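Local coordinates for uncharacterized protein (Listeria monocytogenes, PDB 3MAB) that is of unknown function but carries a TfoX C-terminal domain, a small all-helical fold of the helix-hairpin-helix clan, and assembles as a dimer, at residues E38-I43 with S53-L58; L9-K14 with I65-L70; V34-A39 with I76-F81. The protein carries 2 engineered substitutions. All coordinates share one frame; numbering follows the deposited sequence.

Contact 1 (E38-I43 with S53-L58); sequences EAFLRI and SELYAL
The side chain of F40 meets that of L55 at about a right angle, and this crossing lies between helices 28-46 and 52-63. L55 puts one methyl, CD1, against the root of the phenylalanine, 3.8 Å from F40 CB, while its own CB lies 3.8 Å from F40 CD1, approaching the ring obliquely. L55 thus touches F40 both at CB and on the ring. With CG anti to the backbone N (chi1 -179°), F40 lays its ring alongside the backbone of helix 52-63, and the CB of E54 comes up to the ring edge near its plane, 4.3 Å from F40 CE1. The carboxylate of E54 is engaged elsewhere: OE2 accepts a hydrogen bond from the backbone N of C51.

One turn further along, L58 sends CD1 toward the other helix, where it comes within 3.8 Å of the backbone N of F40. The same methyl lies against A39 CB and meets I43 CD1 tip to tip at 4.2 Å, so three residues of helix 28-46 close round one carbon. All of A39, F40, I43, L55 and L58 are buried, and only E54, at the margin, is partly exposed.

The short segments have axes 9.7 Å apart and inclined at 143°, an oblique, roughly antiparallel crossing held by aliphatic and aromatic contacts. L16 and L20 of helix 14-22 add to the same apolar cluster. Such packing of consecutive helices, joined by a short connection, is characteristic of the hydrophobic core of a compact all-helical domain, here the TfoX C-terminal domain.

Contact 2 (L9-K14 with I65-L70); sequences LPNIGK and IRWHGL
N11 lays its carboxamide across the backbone of I65-W67, with OD1 beside CD1 of the W67 indole; the approach to the ring is oblique, the amide and ring planes standing 56° apart. The residue belongs to a type II beta turn from L9 to I12 that leads into helix 14-22, while its partners lie in the connection between helices 52-63 and 72-85 of this small helical domain. Both ends of the amide are used. ND2 gives a hydrogen bond to I65 O at 2.9 Å, and this acceptor lies near the amide plane of N11; OD1 receives the backbone N-H of W67 at 3.0 Å. The W67 N-H meets OD1 well off the C=O direction, at a C=O...N angle of 105°, and is tilted from the carbonyl plane. With two bonds to backbone groups two residues apart, the amide is fixed in rotation and its oxygen and nitrogen ends are told apart. ND2 also makes a weak hydrogen bond to A57 O, bringing helix 52-63 into the arrangement.

P10, the preceding residue of the turn, packs its ring against the I65 backbone: its CB lies 3.5 Å from I65 O, and CG rests 3.6 Å from I65 N. R66, between the two bonded residues, passes its CA at 3.4 Å from N11 OD1 but directs its extended chain elsewhere. Its guanidinium crosses to the second subunit, forming salt bridges with D19, E54 and D47 there, while NE bonds to S49 OG of that chain. The contact is itself part of the dimer interface, where P10 also packs on S53 of the second subunit. W67 CG stands between the backbone N and the carbonyl carbon (chi1 61°), which places the ring beside the amide, CD1 lying 3.2 Å from N11 OD1.

Contact 3 (V34-A39 with I76-F81); sequences VGSKEA and IELKKF
K37 reaches from helix 28-46 across to helix 72-85, passing first over F81 and finishing at E77. Its CB begins near the outer end of the phenylalanine ring, 3.9 Å from F81 CE2. CG comes next and lies over one face, offset toward the rim, 4.1 Å from the ring centroid and 20° off its normal, a CH-pi contact. CD continues above the inner side of the ring, 4.1 Å from F81 CG, so the aliphatic part of the lysine runs obliquely across the aromatic surface. The extended chain beyond CG then carries CE to 3.6 Å from E77 OE2, and NZ closes a salt bridge with that oxygen at 2.8 Å.

The glutamate comes in at about a right angle to the lysine. Its CG lies anti to the backbone N (chi1 175°) and the rest of the chain is extended, which carries the carboxylate toward helix 28-46. NZ approaches OE2 on the anti side, somewhat out of the carboxylate plane. The other oxygen, OE1, pairs with K74, so two lysines share the group and would be expected to stabilise its negative charge. Deeper in, L78 brings CD2 to 4.0 Å from S36 OG; that hydroxyl is hydrogen-bonded to E59 of helix 52-63.

The two helical segments run 29° from parallel with axes 11.6 Å apart, and long side chains span the gap. A lysine whose CG lies over an aromatic face while its ammonium meets a carboxylate combines a CH-pi contact with an interhelical salt bridge, here packing helix 72-85 against helix 28-46 in the all-helical TfoX C-terminal domain.

Overall arrangement
From the N terminus, the turn at 9-14 leads into helix 14-22 and meets residues 65-70, so contact 2 closes the longest loop, with 50 residues between its segments. Contact 1 is nested inside it and joins helices 28-46 and 52-63 near the centre of the chain. Contact 3 starts from the same helix 28-46, sharing E38 and A39 with contact 1, but runs on to helix 72-85 and therefore crosses contact 2. Helix 52-63 links the set: Y56 touches W67 through its backbone O and L78 through its ring. Together the contacts tie the N-terminal turn, the two central helices and the last helix into one domain.

Contact 1 (E38-I43 with S53-L58)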
ATOM      1  N   GLU B  38      14.462  -2.523   9.020  1.00 11.04           N
ATOM      2  CA  GLU B  38      14.599  -2.175  10.445  1.00 10.01           C
ATOM      3  C   GLU B  38      13.248  -2.426  11.172  1.00 10.47           C
ATOM      4  O   GLU B  38      13.229  -2.980  12.248  1.00 10.95           O
ATOM      5  CB  GLU B  38      15.021  -0.736  10.646  1.00 11.01           C
ATOM      6  CG  GLU B  38      15.086  -0.432  12.152  1.00 17.64           C
ATOM      7  CD  GLU B  38      15.661   0.885  12.549  1.00 20.12           C
ATOM      8  OE1 GLU B  38      16.492   1.490  11.836  1.00 18.07           O
ATOM      9  OE2 GLU B  38      15.273   1.358  13.661  1.00 23.37           O
ATOM     10  N   ALA B  39      12.140  -2.013  10.579  1.00  9.28           N
ATOM     11  CA  ALA B  39      10.842  -2.203  11.240  1.00  9.21           C
ATOM     12  C   ALA B  39      10.582  -3.702  11.459  1.00  8.49           C
ATOM     13  O   ALA B  39      10.162  -4.134  12.533  1.00  9.77           O
ATOM     14  CB  ALA B  39       9.758  -1.553  10.438  1.00 10.47           C
ATOM     15  N   PHE B  40      10.877  -4.495  10.447  1.00  7.16           N
ATOM     16  CA  PHE B  40      10.725  -5.942  10.545  1.00  8.29           C
ATOM     17  C   PHE B  40      11.590  -6.490  11.666  1.00  7.90           C
ATOM     18  O   PHE B  40      11.105  -7.283  12.450  1.00  9.35           O
ATOM     19  CB  PHE B  40      11.053  -6.661   9.235  1.00  9.49           C
ATOM     20  CG  PHE B  40      10.888  -8.121   9.311  1.00 10.13           C
ATOM     21  CD1 PHE B  40       9.661  -8.672   9.060  1.00  9.66           C
ATOM     22  CD2 PHE B  40      11.922  -8.977   9.651  1.00 11.07           C
ATOM     23  CE1 PHE B  40       9.443 -10.005   9.175  1.00 12.32           C
ATOM     24  CE2 PHE B  40      11.677 -10.350   9.746  1.00 13.97           C
ATOM     25  CZ  PHE B  40      10.435 -10.840   9.493  1.00 13.94           C
ATOM     26  N   LEU B  41      12.857  -6.076  11.762  1.00  9.29           N
ATOM     27  CA  LEU B  41      13.755  -6.600  12.787  1.00 10.23           C
ATOM     28  C   LEU B  41      13.175  -6.304  14.185  1.00 10.75           C
ATOM     29  O   LEU B  41      13.288  -7.095  15.133  1.00 11.70           O
ATOM     30  CB  LEU B  41      15.160  -6.018  12.658  1.00 11.23           C
ATOM     31  CG  LEU B  41      16.017  -6.628  11.578  1.00 12.80           C
ATOM     32  CD1 LEU B  41      17.288  -5.868  11.491  1.00 14.58           C
ATOM     33  CD2 LEU B  41      16.278  -8.133  11.780  1.00 18.20           C
ATOM     34  N   ARG B  42      12.644  -5.098  14.321  1.00  9.99           N
ATOM     35  CA  ARG B  42      12.093  -4.681  15.612  1.00 11.59           C
ATOM     36  C   ARG B  42      10.895  -5.562  16.034  1.00 12.15           C
ATOM     37  O   ARG B  42      10.771  -5.863  17.202  1.00 14.92           O
ATOM     38  CB  ARG B  42      11.776  -3.177  15.604  1.00 11.65           C
ATOM     39  CG  ARG B  42      13.061  -2.440  15.654  1.00 14.17           C
ATOM     40  CD  ARG B  42      13.123  -0.989  15.321  1.00 19.70           C
ATOM     41  NE  ARG B  42      12.398  -0.205  16.279  1.00 22.45           N
ATOM     42  CZ  ARG B  42      12.354   1.130  16.316  1.00 22.77           C
ATOM     43  NH1 ARG B  42      13.082   1.875  15.517  1.00 21.16           N
ATOM     44  NH2 ARG B  42      11.558   1.726  17.194  1.00 21.92           N
ATOM     45  N   ILE B  43      10.027  -5.895  15.098  1.00 10.66           N
ATOM     46  CA  ILE B  43       8.896  -6.741  15.404  1.00 11.74           C
ATOM     47  C   ILE B  43       9.317  -8.188  15.589  1.00 12.14           C
ATOM     48  O   ILE B  43       8.779  -8.869  16.445  1.00 14.04           O
ATOM     49  CB  ILE B  43       7.697  -6.569  14.432  1.00 11.91           C
ATOM     50  CG1 ILE B  43       7.968  -6.894  12.983  1.00 15.87           C
ATOM     51  CG2 ILE B  43       7.226  -5.108  14.476  1.00 14.29           C
ATOM     52  CD1 ILE B  43       6.612  -6.881  12.071  1.00 17.44           C
ATOM     53  N   SER B  53       5.670 -12.564   4.767  1.00 19.44           N
ATOM     54  CA  SER B  53       4.451 -11.804   4.594  1.00 20.18           C
ATOM     55  C   SER B  53       4.490 -10.442   5.217  1.00 16.62           C
ATOM     56  O   SER B  53       4.160  -9.449   4.539  1.00 16.38           O
ATOM     57  CB  SER B  53       3.260 -12.588   5.157  1.00 21.21           C
ATOM     58  OG  SER B  53       3.286 -13.880   4.589  1.00 29.70           O
ATOM     59  N   GLU B  54       4.909 -10.357   6.467  1.00 14.77           N
ATOM     60  CA  GLU B  54       4.977  -9.088   7.160  1.00 13.21           C
ATOM     61  C   GLU B  54       6.063  -8.163   6.523  1.00 10.80           C
ATOM     62  O   GLU B  54       5.887  -6.946   6.402  1.00 10.89           O
ATOM     63  CB  GLU B  54       5.294  -9.249   8.646  1.00 14.27           C
ATOM     64  CG  GLU B  54       4.174  -9.591   9.536  1.00 18.80           C
ATOM     65  CD  GLU B  54       3.981 -11.058   9.730  1.00 23.47           C
ATOM     66  OE1 GLU B  54       3.189 -11.381  10.620  1.00 30.57           O
ATOM     67  OE2 GLU B  54       4.600 -11.876   9.031  1.00 25.03           O
ATOM     68  N   LEU B  55       7.204  -8.725   6.113  1.00  9.78           N
ATOM     69  CA  LEU B  55       8.248  -7.920   5.470  1.00  8.10           C
ATOM     70  C   LEU B  55       7.818  -7.307   4.164  1.00  9.87           C
ATOM     71  O   LEU B  55       8.020  -6.136   3.907  1.00  9.90           O
ATOM     72  CB  LEU B  55       9.504  -8.793   5.284  1.00  8.90           C
ATOM     73  CG  LEU B  55      10.734  -8.140   4.694  1.00  9.26           C
ATOM     74  CD1 LEU B  55      11.154  -6.870   5.467  1.00  9.72           C
ATOM     75  CD2 LEU B  55      11.859  -9.116   4.639  1.00 11.62           C
ATOM     76  N   TYR B  56       7.210  -8.107   3.305  1.00  9.47           N
ATOM     77  CA  TYR B  56       6.605  -7.576   2.100  1.00 10.24           C
ATOM     78  C   TYR B  56       5.586  -6.498   2.403  1.00  9.51           C
ATOM     79  O   TYR B  56       5.562  -5.459   1.700  1.00 10.22           O
ATOM     80  CB  TYR B  56       5.948  -8.703   1.294  1.00 12.70           C
ATOM     81  CG  TYR B  56       6.827  -9.606   0.435  1.00 15.80           C
ATOM     82  CD1 TYR B  56       8.130  -9.303   0.133  1.00 19.44           C
ATOM     83  CD2 TYR B  56       6.276 -10.731  -0.139  1.00 21.37           C
ATOM     84  CE1 TYR B  56       8.927 -10.166  -0.657  1.00 21.15           C
ATOM     85  CE2 TYR B  56       7.092 -11.593  -0.934  1.00 20.09           C
ATOM     86  CZ  TYR B  56       8.371 -11.257  -1.177  1.00 19.12           C
ATOM     87  OH  TYR B  56       9.085 -12.116  -1.984  1.00 21.44           O
ATOM     88  N   ALA B  57       4.716  -6.720   3.394  1.00  9.49           N
ATOM     89  CA  ALA B  57       3.704  -5.731   3.765  1.00 10.32           C
ATOM     90  C   ALA B  57       4.303  -4.410   4.153  1.00  9.13           C
ATOM     91  O   ALA B  57       3.850  -3.348   3.732  1.00 10.20           O
ATOM     92  CB  ALA B  57       2.826  -6.264   4.916  1.00 11.88           C
ATOM     93  N   LEU B  58       5.374  -4.463   4.927  1.00  9.23           N
ATOM     94  CA  LEU B  58       6.041  -3.292   5.413  1.00  8.68           C
ATOM     95  C   LEU B  58       6.705  -2.520   4.272  1.00  7.91           C
ATOM     96  O   LEU B  58       6.616  -1.295   4.204  1.00  9.91           O
ATOM     97  CB  LEU B  58       7.073  -3.629   6.484  1.00  8.68           C
ATOM     98  CG  LEU B  58       6.483  -4.106   7.773  1.00  8.09           C
ATOM     99  CD1 LEU B  58       7.579  -4.653   8.668  1.00 10.26           C
ATOM    100  CD2 LEU B  58       5.779  -3.018   8.545  1.00 10.99           C
TER

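Contact 2 (L9-K14 with I65-L70)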
ATOM      1  N   LEU B   9      -2.279   2.658   5.812  1.00 14.48           N
ATOM      2  CA  LEU B   9      -1.289   2.370   4.764  1.00 12.78           C
ATOM      3  C   LEU B   9      -1.546   1.034   4.105  1.00 13.44           C
ATOM      4  O   LEU B   9      -2.078   0.091   4.728  1.00 14.87           O
ATOM      5  CB  LEU B   9       0.096   2.316   5.327  1.00 13.10           C
ATOM      6  CG  LEU B   9       0.568   3.544   6.078  1.00 13.00           C
ATOM      7  CD1 LEU B   9       1.970   3.305   6.595  1.00 14.84           C
ATOM      8  CD2 LEU B   9       0.474   4.888   5.321  1.00 17.69           C
ATOM      9  N   PRO B  10      -1.157   0.914   2.817  1.00 14.13           N
ATOM     10  CA  PRO B  10      -1.345  -0.394   2.149  1.00 13.97           C
ATOM     11  C   PRO B  10      -0.697  -1.544   2.944  1.00 13.39           C
ATOM     12  O   PRO B  10       0.428  -1.378   3.471  1.00 12.34           O
ATOM     13  CB  PRO B  10      -0.657  -0.215   0.791  1.00 16.59           C
ATOM     14  CG  PRO B  10      -0.318   1.221   0.710  1.00 17.07           C
ATOM     15  CD  PRO B  10      -0.451   1.888   1.973  1.00 15.18           C
ATOM     16  N   ASN B  11      -1.358  -2.699   3.003  1.00 13.72           N
ATOM     17  CA  ASN B  11      -0.896  -3.942   3.620  1.00 12.72           C
ATOM     18  C   ASN B  11      -0.837  -4.002   5.120  1.00 13.98           C
ATOM     19  O   ASN B  11      -0.492  -5.057   5.638  1.00 15.18           O
ATOM     20  CB  ASN B  11       0.504  -4.319   3.074  1.00 12.07           C
ATOM     21  CG  ASN B  11       0.642  -4.032   1.603  1.00 12.76           C
ATOM     22  OD1 ASN B  11      -0.086  -4.597   0.802  1.00 17.85           O
ATOM     23  ND2 ASN B  11       1.548  -3.116   1.245  1.00 13.94           N
ATOM     24  N   ILE B  12      -1.092  -2.902   5.810  1.00 14.48           N
ATOM     25  CA  ILE B  12      -0.998  -2.886   7.272  1.00 16.42           C
ATOM     26  C   ILE B  12      -2.335  -3.133   7.922  1.00 16.85           C
ATOM     27  O   ILE B  12      -3.141  -2.220   7.954  1.00 20.41           O
ATOM     28  CB  ILE B  12      -0.344  -1.586   7.793  1.00 15.62           C
ATOM     29  CG1 ILE B  12       0.988  -1.386   7.087  1.00 21.63           C
ATOM     30  CG2 ILE B  12      -0.158  -1.711   9.337  1.00 15.13           C
ATOM     31  CD1 ILE B  12       1.912  -0.347   7.675  1.00 23.92           C
ATOM     32  N   GLY B  13      -2.543  -4.364   8.417  1.00 16.52           N
ATOM     33  CA  GLY B  13      -3.722  -4.721   9.194  1.00 17.88           C
ATOM     34  C   GLY B  13      -3.619  -4.266  10.620  1.00 17.89           C
ATOM     35  O   GLY B  13      -2.605  -3.748  11.057  1.00 16.27           O
ATOM     36  N   LYS B  14      -4.679  -4.510  11.381  1.00 18.99           N
ATOM     37  CA  LYS B  14      -4.733  -3.909  12.705  0.50 18.79           C
ATOM     38  C   LYS B  14      -3.660  -4.548  13.596  1.00 17.85           C
ATOM     39  O   LYS B  14      -3.007  -3.866  14.368  1.00 18.44           O
ATOM     40  CB  LYS B  14      -6.149  -3.999  13.291  0.50 20.69           C
ATOM     41  CG  LYS B  14      -7.172  -3.141  12.538  0.50 22.58           C
ATOM     42  CD  LYS B  14      -7.506  -3.680  11.142  0.50 25.19           C
ATOM     43  CE  LYS B  14      -8.877  -3.255  10.651  0.50 26.98           C
ATOM     44  NZ  LYS B  14      -9.300  -4.059   9.460  0.50 27.68           N
ATOM     45  N   ILE B  65       2.229   1.073  -1.895  1.00 16.97           N
ATOM     46  CA  ILE B  65       1.631   0.124  -2.834  1.00 16.60           C
ATOM     47  C   ILE B  65       1.236  -1.185  -2.186  1.00 16.36           C
ATOM     48  O   ILE B  65       1.882  -1.575  -1.219  1.00 14.51           O
ATOM     49  CB  ILE B  65       2.555  -0.179  -4.042  1.00 17.05           C
ATOM     50  CG1 ILE B  65       3.829  -0.871  -3.608  1.00 15.43           C
ATOM     51  CG2 ILE B  65       2.905   1.090  -4.812  1.00 21.74           C
ATOM     52  CD1 ILE B  65       4.756  -1.329  -4.790  1.00 18.53           C
ATOM     53  N   ARG B  66       0.237  -1.900  -2.726  1.00 16.41           N
ATOM     54  CA  ARG B  66      -0.010  -3.269  -2.302  1.00 16.59           C
ATOM     55  C   ARG B  66       1.260  -4.054  -2.568  1.00 14.82           C
ATOM     56  O   ARG B  66       1.930  -3.836  -3.576  1.00 15.84           O
ATOM     57  CB  ARG B  66      -1.269  -3.930  -2.902  1.00 18.67           C
ATOM     58  CG  ARG B  66      -1.257  -4.173  -4.374  1.00 20.60           C
ATOM     59  CD  ARG B  66      -2.695  -4.572  -4.756  1.00 22.56           C
ATOM     60  NE  ARG B  66      -2.828  -5.038  -6.117  1.00 26.82           N
ATOM     61  CZ  ARG B  66      -2.880  -4.255  -7.187  1.00 28.58           C
ATOM     62  NH1 ARG B  66      -2.760  -2.940  -7.080  1.00 26.35           N
ATOM     63  NH2 ARG B  66      -3.017  -4.797  -8.388  1.00 28.34           N
ATOM     64  N   TRP B  67       1.608  -4.944  -1.647  1.00 15.71           N
ATOM     65  CA  TRP B  67       2.869  -5.653  -1.727  1.00 15.96           C
ATOM     66  C   TRP B  67       2.935  -6.477  -2.993  1.00 17.76           C
ATOM     67  O   TRP B  67       4.014  -6.732  -3.478  1.00 15.93           O
ATOM     68  CB  TRP B  67       3.165  -6.574  -0.484  1.00 16.35           C
ATOM     69  CG  TRP B  67       2.139  -7.653  -0.294  1.00 17.89           C
ATOM     70  CD1 TRP B  67       1.010  -7.604   0.485  1.00 19.53           C
ATOM     71  CD2 TRP B  67       2.122  -8.918  -0.927  1.00 18.69           C
ATOM     72  NE1 TRP B  67       0.254  -8.745   0.324  1.00 20.11           N
ATOM     73  CE2 TRP B  67       0.922  -9.579  -0.533  1.00 18.12           C
ATOM     74  CE3 TRP B  67       2.987  -9.569  -1.819  1.00 20.18           C
ATOM     75  CZ2 TRP B  67       0.593 -10.864  -0.967  1.00 22.20           C
ATOM     76  CZ3 TRP B  67       2.653 -10.849  -2.263  1.00 23.69           C
ATOM     77  CH2 TRP B  67       1.457 -11.487  -1.828  1.00 24.84           C
ATOM     78  N   HIS B  68       1.756  -6.847  -3.513  1.00 18.34           N
ATOM     79  CA  HIS B  68       1.683  -7.682  -4.685  1.00 21.79           C
ATOM     80  C   HIS B  68       2.429  -6.966  -5.848  1.00 22.25           C
ATOM     81  O   HIS B  68       2.974  -7.620  -6.727  1.00 26.88           O
ATOM     82  CB  HIS B  68       0.231  -7.954  -5.101  1.00 22.30           C
ATOM     83  CG  HIS B  68      -0.696  -8.346  -3.974  1.00 23.34           C
ATOM     84  ND1 HIS B  68      -1.017  -7.484  -2.951  1.00 23.18           N
ATOM     85  CD2 HIS B  68      -1.469  -9.452  -3.787  1.00 24.42           C
ATOM     86  CE1 HIS B  68      -1.895  -8.063  -2.137  1.00 22.44           C
ATOM     87  NE2 HIS B  68      -2.195  -9.253  -2.626  1.00 24.66           N
ATOM     88  N   GLY B  69       2.441  -5.632  -5.838  1.00 19.09           N
ATOM     89  CA  GLY B  69       3.083  -4.849  -6.893  1.00 18.85           C
ATOM     90  C   GLY B  69       4.549  -4.543  -6.751  1.00 17.05           C
ATOM     91  O   GLY B  69       5.126  -3.837  -7.589  1.00 17.13           O
ATOM     92  N   LEU B  70       5.171  -5.034  -5.694  1.00 15.51           N
ATOM     93  CA  LEU B  70       6.574  -4.771  -5.519  1.00 14.63           C
ATOM     94  C   LEU B  70       7.373  -5.297  -6.706  1.00 16.57           C
ATOM     95  O   LEU B  70       7.083  -6.369  -7.198  1.00 17.32           O
ATOM     96  CB  LEU B  70       7.110  -5.400  -4.224  1.00 14.09           C
ATOM     97  CG  LEU B  70       6.714  -4.737  -2.891  1.00 12.99           C
ATOM     98  CD1 LEU B  70       6.999  -5.624  -1.700  1.00 13.38           C
ATOM     99  CD2 LEU B  70       7.432  -3.349  -2.826  1.00 16.36           C
TER

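Contact 3 (V34-A39 with I76-F81)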
ATOM      1  N   VAL B  34      12.452   4.671   9.275  1.00 14.57           N
ATOM      2  CA  VAL B  34      13.297   3.513   9.580  1.00 14.90           C
ATOM      3  C   VAL B  34      13.366   2.481   8.463  1.00 13.31           C
ATOM      4  O   VAL B  34      14.369   1.760   8.341  1.00 14.62           O
ATOM      5  CB  VAL B  34      12.921   2.822  10.877  1.00 16.56           C
ATOM      6  CG1 VAL B  34      12.972   3.805  12.062  1.00 19.14           C
ATOM      7  CG2 VAL B  34      11.605   2.146  10.825  1.00 13.96           C
ATOM      8  N   GLY B  35      12.337   2.420   7.641  1.00 11.53           N
ATOM      9  CA  GLY B  35      12.291   1.459   6.570  1.00 12.02           C
ATOM     10  C   GLY B  35      11.862   0.068   6.961  1.00 10.62           C
ATOM     11  O   GLY B  35      11.768  -0.296   8.159  1.00 10.08           O
ATOM     12  N   SER B  36      11.603  -0.762   5.944  1.00 11.05           N
ATOM     13  CA  SER B  36      10.963  -2.035   6.180  1.00 10.87           C
ATOM     14  C   SER B  36      11.869  -3.016   6.897  1.00  9.16           C
ATOM     15  O   SER B  36      11.390  -3.781   7.737  1.00  9.71           O
ATOM     16  CB  SER B  36      10.444  -2.653   4.912  1.00 10.81           C
ATOM     17  OG  SER B  36      11.496  -2.923   4.014  1.00 12.27           O
ATOM     18  N   LYS B  37      13.161  -3.059   6.563  1.00  8.90           N
ATOM     19  CA  LYS B  37      14.036  -4.054   7.174  1.00  8.70           C
ATOM     20  C   LYS B  37      14.211  -3.785   8.674  1.00  8.62           C
ATOM     21  O   LYS B  37      14.123  -4.698   9.501  1.00 10.21           O
ATOM     22  CB  LYS B  37      15.385  -4.110   6.486  1.00 10.70           C
ATOM     23  CG  LYS B  37      15.294  -4.679   5.051  1.00 12.15           C
ATOM     24  CD  LYS B  37      16.734  -4.718   4.485  1.00 18.02           C
ATOM     25  CE  LYS B  37      16.749  -5.124   3.021  1.00 22.59           C
ATOM     26  NZ  LYS B  37      17.934  -4.558   2.286  1.00 23.20           N
ATOM     27  N   GLU B  38      14.462  -2.523   9.020  1.00 11.04           N
ATOM     28  CA  GLU B  38      14.599  -2.175  10.445  1.00 10.01           C
ATOM     29  C   GLU B  38      13.248  -2.426  11.172  1.00 10.47           C
ATOM     30  O   GLU B  38      13.229  -2.980  12.248  1.00 10.95           O
ATOM     31  CB  GLU B  38      15.021  -0.736  10.646  1.00 11.01           C
ATOM     32  CG  GLU B  38      15.086  -0.432  12.152  1.00 17.64           C
ATOM     33  CD  GLU B  38      15.661   0.885  12.549  1.00 20.12           C
ATOM     34  OE1 GLU B  38      16.492   1.490  11.836  1.00 18.07           O
ATOM     35  OE2 GLU B  38      15.273   1.358  13.661  1.00 23.37           O
ATOM     36  N   ALA B  39      12.140  -2.013  10.579  1.00  9.28           N
ATOM     37  CA  ALA B  39      10.842  -2.203  11.240  1.00  9.21           C
ATOM     38  C   ALA B  39      10.582  -3.702  11.459  1.00  8.49           C
ATOM     39  O   ALA B  39      10.162  -4.134  12.533  1.00  9.77           O
ATOM     40  CB  ALA B  39       9.758  -1.553  10.438  1.00 10.47           C
ATOM     41  N   ILE B  76      13.172 -10.003  -4.251  1.00 11.61           N
ATOM     42  CA  ILE B  76      14.337 -10.858  -4.079  1.00 12.76           C
ATOM     43  C   ILE B  76      15.247 -10.322  -2.998  1.00 11.06           C
ATOM     44  O   ILE B  76      15.788 -11.089  -2.198  1.00 12.18           O
ATOM     45  CB  ILE B  76      15.030 -11.128  -5.443  1.00 12.49           C
ATOM     46  CG1 ILE B  76      14.129 -12.071  -6.241  1.00 15.40           C
ATOM     47  CG2 ILE B  76      16.452 -11.711  -5.234  1.00 15.78           C
ATOM     48  CD1 ILE B  76      14.482 -12.134  -7.717  1.00 17.23           C
ATOM     49  N   GLU B  77      15.455  -9.015  -2.930  1.00 11.03           N
ATOM     50  CA  GLU B  77      16.259  -8.388  -1.894  1.00 11.86           C
ATOM     51  C   GLU B  77      15.699  -8.717  -0.503  1.00 10.99           C
ATOM     52  O   GLU B  77      16.444  -9.082   0.454  1.00 11.29           O
ATOM     53  CB  GLU B  77      16.300  -6.876  -2.151  1.00 13.20           C
ATOM     54  CG  GLU B  77      17.010  -6.078  -1.064  1.00 17.55           C
ATOM     55  CD  GLU B  77      16.844  -4.595  -1.203  1.00 19.46           C
ATOM     56  OE1 GLU B  77      16.207  -4.131  -2.163  1.00 20.99           O
ATOM     57  OE2 GLU B  77      17.400  -3.882  -0.345  1.00 25.33           O
ATOM     58  N   LEU B  78      14.379  -8.651  -0.359  1.00 10.22           N
ATOM     59  CA  LEU B  78      13.761  -8.857   0.923  1.00  9.32           C
ATOM     60  C   LEU B  78      13.864 -10.326   1.285  1.00  9.80           C
ATOM     61  O   LEU B  78      14.100 -10.666   2.446  1.00  9.96           O
ATOM     62  CB  LEU B  78      12.299  -8.385   0.886  1.00 10.34           C
ATOM     63  CG  LEU B  78      12.123  -6.884   0.689  1.00  8.50           C
ATOM     64  CD1 LEU B  78      10.662  -6.588   0.472  1.00 11.58           C
ATOM     65  CD2 LEU B  78      12.659  -6.028   1.801  1.00 13.16           C
ATOM     66  N   LYS B  79      13.653 -11.204   0.321  1.00 10.61           N
ATOM     67  CA  LYS B  79      13.784 -12.656   0.564  1.00 11.91           C
ATOM     68  C   LYS B  79      15.192 -13.025   1.000  1.00 11.62           C
ATOM     69  O   LYS B  79      15.365 -13.846   1.939  1.00 12.00           O
ATOM     70  CB  LYS B  79      13.415 -13.437  -0.687  1.00 13.53           C
ATOM     71  CG  LYS B  79      13.407 -14.884  -0.436  1.00 21.71           C
ATOM     72  CD  LYS B  79      12.940 -15.711  -1.637  1.00 27.88           C
ATOM     73  CE  LYS B  79      11.422 -15.798  -1.732  1.00 29.97           C
ATOM     74  NZ  LYS B  79      10.967 -17.010  -2.491  1.00 34.89           N
ATOM     75  N   LYS B  80      16.197 -12.443   0.385  1.00 11.56           N
ATOM     76  CA  LYS B  80      17.579 -12.743   0.782  1.00 14.23           C
ATOM     77  C   LYS B  80      17.781 -12.330   2.236  1.00 13.34           C
ATOM     78  O   LYS B  80      18.424 -13.038   2.996  1.00 12.99           O
ATOM     79  CB  LYS B  80      18.560 -12.035  -0.119  1.00 15.34           C
ATOM     80  CG  LYS B  80      18.633 -12.569  -1.476  1.00 22.02           C
ATOM     81  CD  LYS B  80      18.624 -14.105  -1.596  1.00 28.55           C
ATOM     82  CE  LYS B  80      17.781 -14.547  -2.827  1.00 31.99           C
ATOM     83  NZ  LYS B  80      16.357 -14.033  -2.796  1.00 28.85           N
ATOM     84  N   PHE B  81      17.308 -11.177   2.626  1.00 11.08           N
ATOM     85  CA  PHE B  81      17.417 -10.652   4.004  1.00 10.61           C
ATOM     86  C   PHE B  81      16.709 -11.592   4.957  1.00  9.72           C
ATOM     87  O   PHE B  81      17.291 -12.061   5.939  1.00 10.13           O
ATOM     88  CB  PHE B  81      16.891  -9.238   4.050  1.00 10.57           C
ATOM     89  CG  PHE B  81      16.687  -8.693   5.428  1.00 13.31           C
ATOM     90  CD1 PHE B  81      17.762  -8.429   6.283  1.00 18.17           C
ATOM     91  CD2 PHE B  81      15.434  -8.480   5.881  1.00 16.48           C
ATOM     92  CE1 PHE B  81      17.543  -7.915   7.538  1.00 16.87           C
ATOM     93  CE2 PHE B  81      15.213  -7.966   7.150  1.00 19.92           C
ATOM     94  CZ  PHE B  81      16.277  -7.682   7.947  1.00 17.94           C
TER